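PDB 6HXI: citrate lyase, subunit 1 from Methanosaeta concilii, which probably catalyses, as part of ATP citrate lyase, the ATP-driven cleavage of citrate with coenzyme A to acetyl-CoA and oxaloacetate. Local coordinates for residues C[165-168]-C[169-173]; C[180-183]-C[184-188]; C[318-321]-C[322-326]. One frame throughout, in Å; residues are numbered along the deposited sequence.

Contact 1. Residues C[165-168]-C[169-173]; sequences GSKL and PAELG
The extended side chain of Glu171 reaches back toward Lys167 and Leu168. Its OE1 is 3.8 Å from Lys167 CE. OE2 is 3.7 Å from Leu168 CB. The two long side chains cross at about a right angle, and it is the methylene end of the lysine that touches. Lys167 NZ stays 4.3 Å from Glu171 OE1, which is beyond a salt bridge, and it is hydrogen-bonded elsewhere. The lysine chain leaves with CG anti to the backbone N and then bends at chi3 (66°) and chi4, which brings its amino end to helix 173-192. The backbone makes a type I beta turn from Leu168 to Glu171, in the loop that leads from strand 149-154 of the ATP-grasp region into that helix. Just before it, Ser166 is the centre of an inverse gamma turn. The tight side of the contact is the inner one. There Lys167 and Glu171 are buried against Phe133 of strand 128-134 and Val179 of the helix. Glu171 OE1 is buried with no polar partner in the model; the lysine charge nearby may partly offset this. With an alanine here in place of Glu171, Lys167 would be likely to lose a nearby opposite charge, and a gap would probably open beside Lys167 CE and Leu168 CB. The outer side is looser. Pro169 and Ala170, the two middle residues of the turn, are exposed to solvent, and Pro169 meets Leu168 mainly through CD, 3.9 Å from Leu168 CB.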
loop_
_atom_site.group_PDB
_atom_site.type_symbol
_atom_site.label_atom_id
_atom_site.label_comp_id
_atom_site.label_asym_id
_atom_site.label_seq_id
_atom_site.Cartn_x
_atom_site.Cartn_y
_atom_site.Cartn_z
ATOM N N GLY C 165 -5.897 38.428 -68.264
ATOM C CA GLY C 165 -5.664 39.455 -69.276
ATOM C C GLY C 165 -6.578 39.347 -70.474
ATOM O O GLY C 165 -7.217 40.335 -70.833
ATOM N N SER C 166 -6.700 38.125 -71.053
ATOM C CA SER C 166 -7.604 37.811 -72.166
ATOM C C SER C 166 -9.084 37.937 -71.693
ATOM O O SER C 166 -9.750 36.980 -71.283
ATOM C CB SER C 166 -7.287 36.442 -72.750
ATOM O OG SER C 166 -5.916 36.380 -73.098
ATOM N N LYS C 167 -9.529 39.197 -71.721
ATOM C CA LYS C 167 -10.803 39.787 -71.354
ATOM C C LYS C 167 -11.180 40.745 -72.523
ATOM O O LYS C 167 -10.607 40.617 -73.618
ATOM C CB LYS C 167 -10.576 40.579 -70.065
ATOM C CG LYS C 167 -11.811 40.766 -69.192
ATOM C CD LYS C 167 -11.468 40.890 -67.709
ATOM C CE LYS C 167 -10.694 42.141 -67.355
ATOM N NZ LYS C 167 -9.226 41.944 -67.486
ATOM N N LEU C 168 -12.114 41.698 -72.299
ATOM C CA LEU C 168 -12.589 42.613 -73.337
ATOM C C LEU C 168 -11.520 43.595 -73.852
ATOM O O LEU C 168 -10.914 44.330 -73.065
ATOM C CB LEU C 168 -13.860 43.347 -72.898
ATOM C CG LEU C 168 -15.132 42.489 -72.961
ATOM C CD1 LEU C 168 -16.016 42.704 -71.753
ATOM C CD2 LEU C 168 -15.889 42.679 -74.280
ATOM N N PRO C 169 -11.273 43.589 -75.192
ATOM C CA PRO C 169 -10.263 44.506 -75.768
ATOM C C PRO C 169 -10.662 45.980 -75.725
ATOM O O PRO C 169 -9.783 46.834 -75.626
ATOM C CB PRO C 169 -10.101 44.006 -77.209
ATOM C CG PRO C 169 -11.390 43.331 -77.529
ATOM C CD PRO C 169 -11.913 42.762 -76.241
ATOM N N ALA C 170 -11.986 46.264 -75.771
ATOM C CA ALA C 170 -12.596 47.598 -75.715
ATOM C C ALA C 170 -12.143 48.451 -74.511
ATOM O O ALA C 170 -12.194 49.682 -74.587
ATOM C CB ALA C 170 -14.111 47.475 -75.731
ATOM N N GLU C 171 -11.698 47.791 -73.409
ATOM C CA GLU C 171 -11.182 48.414 -72.184
ATOM C C GLU C 171 -9.912 49.203 -72.469
ATOM O O GLU C 171 -9.171 48.858 -73.399
ATOM C CB GLU C 171 -10.852 47.341 -71.155
ATOM C CG GLU C 171 -11.988 47.013 -70.220
ATOM C CD GLU C 171 -11.704 45.726 -69.484
ATOM O OE1 GLU C 171 -10.901 45.763 -68.526
ATOM O OE2 GLU C 171 -12.208 44.666 -69.919
ATOM N N LEU C 172 -9.635 50.235 -71.641
ATOM C CA LEU C 172 -8.446 51.084 -71.791
ATOM C C LEU C 172 -7.151 50.282 -71.578
ATOM O O LEU C 172 -7.205 49.154 -71.089
ATOM C CB LEU C 172 -8.511 52.318 -70.855
ATOM C CG LEU C 172 -8.960 53.658 -71.471
ATOM C CD1 LEU C 172 -10.481 53.775 -71.515
ATOM C CD2 LEU C 172 -8.412 54.826 -70.673
ATOM N N GLY C 173 -6.020 50.846 -72.007
ATOM C CA GLY C 173 -4.716 50.209 -71.857
ATOM C C GLY C 173 -4.453 49.894 -70.400
ATOM O O GLY C 173 -4.331 48.720 -70.022
#

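Contact 2. Residues C[180-183]-C[184-188]; sequences EEFI and TALWR
Thr184 reaches back one helical turn to Glu180 and grips its carbonyl oxygen twice. Its CB sits 3.2 Å from Glu180 O and, farther off, 3.8 Å from Glu181 O. From there OG1 stands beside the backbone N of Thr184 (chi1 -68°), which turns the hydroxyl back along the helix. OG1 donates to Glu180 O at 2.8 Å. The amide N of Thr184 also donates to Glu180 O, at 3.1 Å and with a bent N-H...O angle of 141°. The two donors come from opposite faces of the carbonyl plane, so the oxygen is held from both. This is the familiar closure of a threonine hydroxyl onto the carbonyl four residues earlier in an alpha helix. Here the helix is 173-192, which packs on the antiparallel sheet of the ATP-grasp region. The same i to i+4 ladder continues with Ala185 N to Glu181 O, Leu186 N to Phe182 O at 2.9 Å, and Trp187 N to Ile183 O. On the buried face, Leu186 CD1 approaches the Phe182 ring obliquely, 4.2 Å from CZ. Both side chains rest on Val120 and Ile200 of the sheet, and the Phe182 ring also meets that of Phe203. Ile183 packs on Val120 and Ile151. Trp187 extends away from the earlier turn, and its NE1 is hydrogen-bonded to Asp129.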
loop_
_atom_site.group_PDB
_atom_site.type_symbol
_atom_site.label_atom_id
_atom_site.label_comp_id
_atom_site.label_asym_id
_atom_site.label_seq_id
_atom_site.Cartn_x
_atom_site.Cartn_y
_atom_site.Cartn_z
ATOM N N GLU C 180 -8.139 43.368 -64.614
ATOM C CA GLU C 180 -7.508 42.040 -64.543
ATOM C C GLU C 180 -7.032 41.807 -63.101
ATOM O O GLU C 180 -7.372 40.787 -62.516
ATOM C CB GLU C 180 -6.320 41.976 -65.532
ATOM C CG GLU C 180 -5.390 40.781 -65.379
ATOM C CD GLU C 180 -4.146 40.811 -66.251
ATOM O OE1 GLU C 180 -3.556 41.903 -66.425
ATOM O OE2 GLU C 180 -3.741 39.733 -66.741
ATOM N N GLU C 181 -6.319 42.801 -62.522
ATOM C CA GLU C 181 -5.797 42.788 -61.163
ATOM C C GLU C 181 -6.924 42.824 -60.123
ATOM O O GLU C 181 -6.832 42.119 -59.104
ATOM C CB GLU C 181 -4.801 43.941 -60.951
ATOM C CG GLU C 181 -3.372 43.578 -61.341
ATOM C CD GLU C 181 -2.551 44.631 -62.073
ATOM O OE1 GLU C 181 -2.382 45.752 -61.536
ATOM O OE2 GLU C 181 -2.027 44.310 -63.167
ATOM N N PHE C 182 -7.985 43.629 -60.387
ATOM C CA PHE C 182 -9.120 43.757 -59.479
ATOM C C PHE C 182 -9.949 42.481 -59.368
ATOM O O PHE C 182 -10.316 42.089 -58.243
ATOM C CB PHE C 182 -10.000 44.976 -59.833
ATOM C CG PHE C 182 -11.340 45.002 -59.132
ATOM C CD1 PHE C 182 -11.424 45.231 -57.764
ATOM C CD2 PHE C 182 -12.511 44.711 -59.824
ATOM C CE1 PHE C 182 -12.654 45.204 -57.109
ATOM C CE2 PHE C 182 -13.742 44.677 -59.166
ATOM C CZ PHE C 182 -13.803 44.932 -57.814
ATOM N N ILE C 183 -10.250 41.834 -60.511
ATOM C CA ILE C 183 -11.080 40.612 -60.513
ATOM C C ILE C 183 -10.266 39.397 -60.019
ATOM O O ILE C 183 -10.853 38.468 -59.449
ATOM C CB ILE C 183 -11.843 40.369 -61.847
ATOM C CG1 ILE C 183 -10.925 39.867 -62.988
ATOM C CG2 ILE C 183 -12.637 41.638 -62.264
ATOM C CD1 ILE C 183 -11.709 39.410 -64.256
ATOM N N THR C 184 -8.908 39.451 -60.168
ATOM C CA THR C 184 -7.986 38.415 -59.673
ATOM C C THR C 184 -7.986 38.467 -58.139
ATOM O O THR C 184 -8.039 37.420 -57.495
ATOM C CB THR C 184 -6.581 38.562 -60.318
ATOM O OG1 THR C 184 -6.688 38.237 -61.706
ATOM C CG2 THR C 184 -5.525 37.654 -59.689
ATOM N N ALA C 185 -7.948 39.696 -57.573
ATOM C CA ALA C 185 -7.990 39.981 -56.136
ATOM C C ALA C 185 -9.362 39.610 -55.566
ATOM O O ALA C 185 -9.440 39.036 -54.477
ATOM C CB ALA C 185 -7.712 41.455 -55.896
ATOM N N LEU C 186 -10.438 39.919 -56.322
ATOM C CA LEU C 186 -11.821 39.629 -55.941
ATOM C C LEU C 186 -12.055 38.133 -55.806
ATOM O O LEU C 186 -12.747 37.724 -54.876
ATOM C CB LEU C 186 -12.826 40.257 -56.910
ATOM C CG LEU C 186 -14.269 40.361 -56.400
ATOM C CD1 LEU C 186 -14.417 41.511 -55.428
ATOM C CD2 LEU C 186 -15.233 40.533 -57.555
ATOM N N TRP C 187 -11.442 37.319 -56.703
ATOM C CA TRP C 187 -11.504 35.854 -56.631
ATOM C C TRP C 187 -10.809 35.353 -55.356
ATOM O O TRP C 187 -11.328 34.457 -54.696
ATOM C CB TRP C 187 -10.881 35.176 -57.863
ATOM C CG TRP C 187 -10.946 33.681 -57.751
ATOM C CD1 TRP C 187 -12.044 32.892 -57.940
ATOM C CD2 TRP C 187 -9.914 32.821 -57.262
ATOM N NE1 TRP C 187 -11.744 31.583 -57.647
ATOM C CE2 TRP C 187 -10.450 31.513 -57.202
ATOM C CE3 TRP C 187 -8.592 33.033 -56.830
ATOM C CZ2 TRP C 187 -9.690 30.411 -56.794
ATOM C CZ3 TRP C 187 -7.834 31.941 -56.439
ATOM C CH2 TRP C 187 -8.383 30.647 -56.418
ATOM N N ARG C 188 -9.638 35.927 -55.023
ATOM C CA ARG C 188 -8.863 35.557 -53.836
ATOM C C ARG C 188 -9.674 35.899 -52.592
ATOM O O ARG C 188 -9.766 35.090 -51.673
ATOM C CB ARG C 188 -7.500 36.274 -53.843
ATOM C CG ARG C 188 -6.600 35.877 -55.004
ATOM C CD ARG C 188 -5.165 36.298 -54.732
ATOM N NE ARG C 188 -4.369 36.414 -55.957
ATOM C CZ ARG C 188 -3.726 35.406 -56.547
ATOM N NH1 ARG C 188 -3.808 34.173 -56.055
ATOM N NH2 ARG C 188 -3.024 35.617 -57.651
#

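Contact 3. Residues C[318-321]-C[322-326]; sequences TCTI and LDLMT
Thr318 O takes the N-H of Leu322 at 2.9 Å, with an N-H...O angle of 165°. The same oxygen is also lined by carbon. Leu322 CG lies 3.2 Å from Thr318 O, and CB and CD1 flank it at slightly longer range. This follows from the first torsion of Leu322 (chi1 -69°), which sets CG beside its own backbone N and so leans the chain back over the preceding turn. The side chains of Thr318 and Leu322 then run side by side and point the same way, with Thr318 CG2 3.9 Å from Leu322 CD1. The hydroxyl of Thr318 is turned elsewhere, to the carbonyl oxygen of Thr314. Residues 318-324 belong to helix 311-325, in the citrate-binding region related to succinyl-CoA synthetase. The helix lies between helices 246-256 and 348-361 and packs on strand 273-275 of the parallel sheet. Thr318 and Leu322 face helix 348-361. Thr320 and Leu324 meet more loosely toward helix 246-256, with Thr320 CG2 4.3 Å from Leu324 CD1. Leu324 N bonds Thr320 O almost straight, at 174°, and Leu324 CD1 is 3.5 Å from that oxygen. Ile321 and Met325 meet Trp274 of the strand. Met325 N donates to Ile321 O at 3.1 Å, while its extended side chain leads away from the earlier turn. The more open side carries Cys319 and Asp323. Asp323 N donates to Cys319 O, and the Asp323 carboxylate forms a salt bridge with Arg327.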
loop_
_atom_site.group_PDB
_atom_site.type_symbol
_atom_site.label_atom_id
_atom_site.label_comp_id
_atom_site.label_asym_id
_atom_site.label_seq_id
_atom_site.Cartn_x
_atom_site.Cartn_y
_atom_site.Cartn_z
ATOM N N THR C 318 -38.155 20.109 -28.583
ATOM C CA THR C 318 -39.562 19.756 -28.379
ATOM C C THR C 318 -40.248 20.809 -27.512
ATOM O O THR C 318 -41.401 21.141 -27.778
ATOM C CB THR C 318 -39.721 18.308 -27.830
ATOM O OG1 THR C 318 -38.963 17.394 -28.621
ATOM C CG2 THR C 318 -41.181 17.835 -27.807
ATOM N N CYS C 319 -39.532 21.346 -26.499
ATOM C CA CYS C 319 -40.024 22.402 -25.600
ATOM C C CYS C 319 -40.319 23.667 -26.398
ATOM O O CYS C 319 -41.318 24.332 -26.131
ATOM C CB CYS C 319 -39.018 22.685 -24.485
ATOM S SG CYS C 319 -39.100 21.529 -23.093
ATOM N N THR C 320 -39.447 23.985 -27.384
ATOM C CA THR C 320 -39.580 25.147 -28.268
ATOM C C THR C 320 -40.831 25.034 -29.148
ATOM O O THR C 320 -41.599 25.994 -29.218
ATOM C CB THR C 320 -38.303 25.358 -29.093
ATOM O OG1 THR C 320 -37.182 25.324 -28.224
ATOM C CG2 THR C 320 -38.303 26.676 -29.850
ATOM N N ILE C 321 -41.018 23.869 -29.819
ATOM C CA ILE C 321 -42.173 23.596 -30.687
ATOM C C ILE C 321 -43.459 23.657 -29.866
ATOM O O ILE C 321 -44.393 24.355 -30.270
ATOM C CB ILE C 321 -42.021 22.269 -31.498
ATOM C CG1 ILE C 321 -40.946 22.431 -32.608
ATOM C CG2 ILE C 321 -43.384 21.793 -32.083
ATOM C CD1 ILE C 321 -40.591 21.192 -33.358
ATOM N N LEU C 322 -43.474 22.983 -28.688
ATOM C CA LEU C 322 -44.627 22.966 -27.786
ATOM C C LEU C 322 -44.988 24.353 -27.315
ATOM O O LEU C 322 -46.160 24.705 -27.361
ATOM C CB LEU C 322 -44.432 22.019 -26.596
ATOM C CG LEU C 322 -44.416 20.535 -26.932
ATOM C CD1 LEU C 322 -43.866 19.754 -25.809
ATOM C CD2 LEU C 322 -45.788 20.029 -27.319
ATOM N N ASP C 323 -43.983 25.161 -26.935
ATOM C CA ASP C 323 -44.179 26.542 -26.488
ATOM C C ASP C 323 -44.970 27.338 -27.509
ATOM O O ASP C 323 -46.032 27.848 -27.175
ATOM C CB ASP C 323 -42.831 27.244 -26.193
ATOM C CG ASP C 323 -42.958 28.686 -25.723
ATOM O OD1 ASP C 323 -43.973 29.014 -25.065
ATOM O OD2 ASP C 323 -42.042 29.483 -26.004
ATOM N N LEU C 324 -44.465 27.404 -28.755
ATOM C CA LEU C 324 -45.043 28.132 -29.889
ATOM C C LEU C 324 -46.454 27.671 -30.275
ATOM O O LEU C 324 -47.257 28.480 -30.738
ATOM C CB LEU C 324 -44.111 28.026 -31.101
ATOM C CG LEU C 324 -42.785 28.779 -31.024
ATOM C CD1 LEU C 324 -41.747 28.127 -31.932
ATOM C CD2 LEU C 324 -42.968 30.247 -31.373
ATOM N N MET C 325 -46.732 26.374 -30.094
ATOM C CA MET C 325 -47.986 25.681 -30.381
ATOM C C MET C 325 -49.084 25.926 -29.311
ATOM O O MET C 325 -50.264 25.695 -29.585
ATOM C CB MET C 325 -47.670 24.183 -30.433
ATOM C CG MET C 325 -48.624 23.378 -31.240
ATOM S SD MET C 325 -48.028 21.684 -31.439
ATOM C CE MET C 325 -49.388 21.021 -32.382
ATOM N N THR C 326 -48.692 26.344 -28.094
ATOM C CA THR C 326 -49.596 26.514 -26.950
ATOM C C THR C 326 -49.848 27.990 -26.563
ATOM O O THR C 326 -50.469 28.266 -25.528
ATOM C CB THR C 326 -49.094 25.686 -25.763
ATOM O OG1 THR C 326 -47.788 26.131 -25.390
ATOM C CG2 THR C 326 -49.101 24.175 -26.040
#

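From the N terminus, the three contacts come in series, and none nests in or crosses another. Each is local, so none closes a long loop. Contact 1 turns the chain after strand 149-154 and delivers it into helix 173-192. Contact 2 lies further along that helix. The two touch: Lys167 CD is 3.8 Å from Ile183 CD1, so the loop is tied to the helix it feeds. Together they belong to the ATP-grasp part. Contact 3 comes much later, in helix 311-325 of the citrate-binding part. Its centre is about 49 Å from that of contact 2, on the opposite side of the chain's centre.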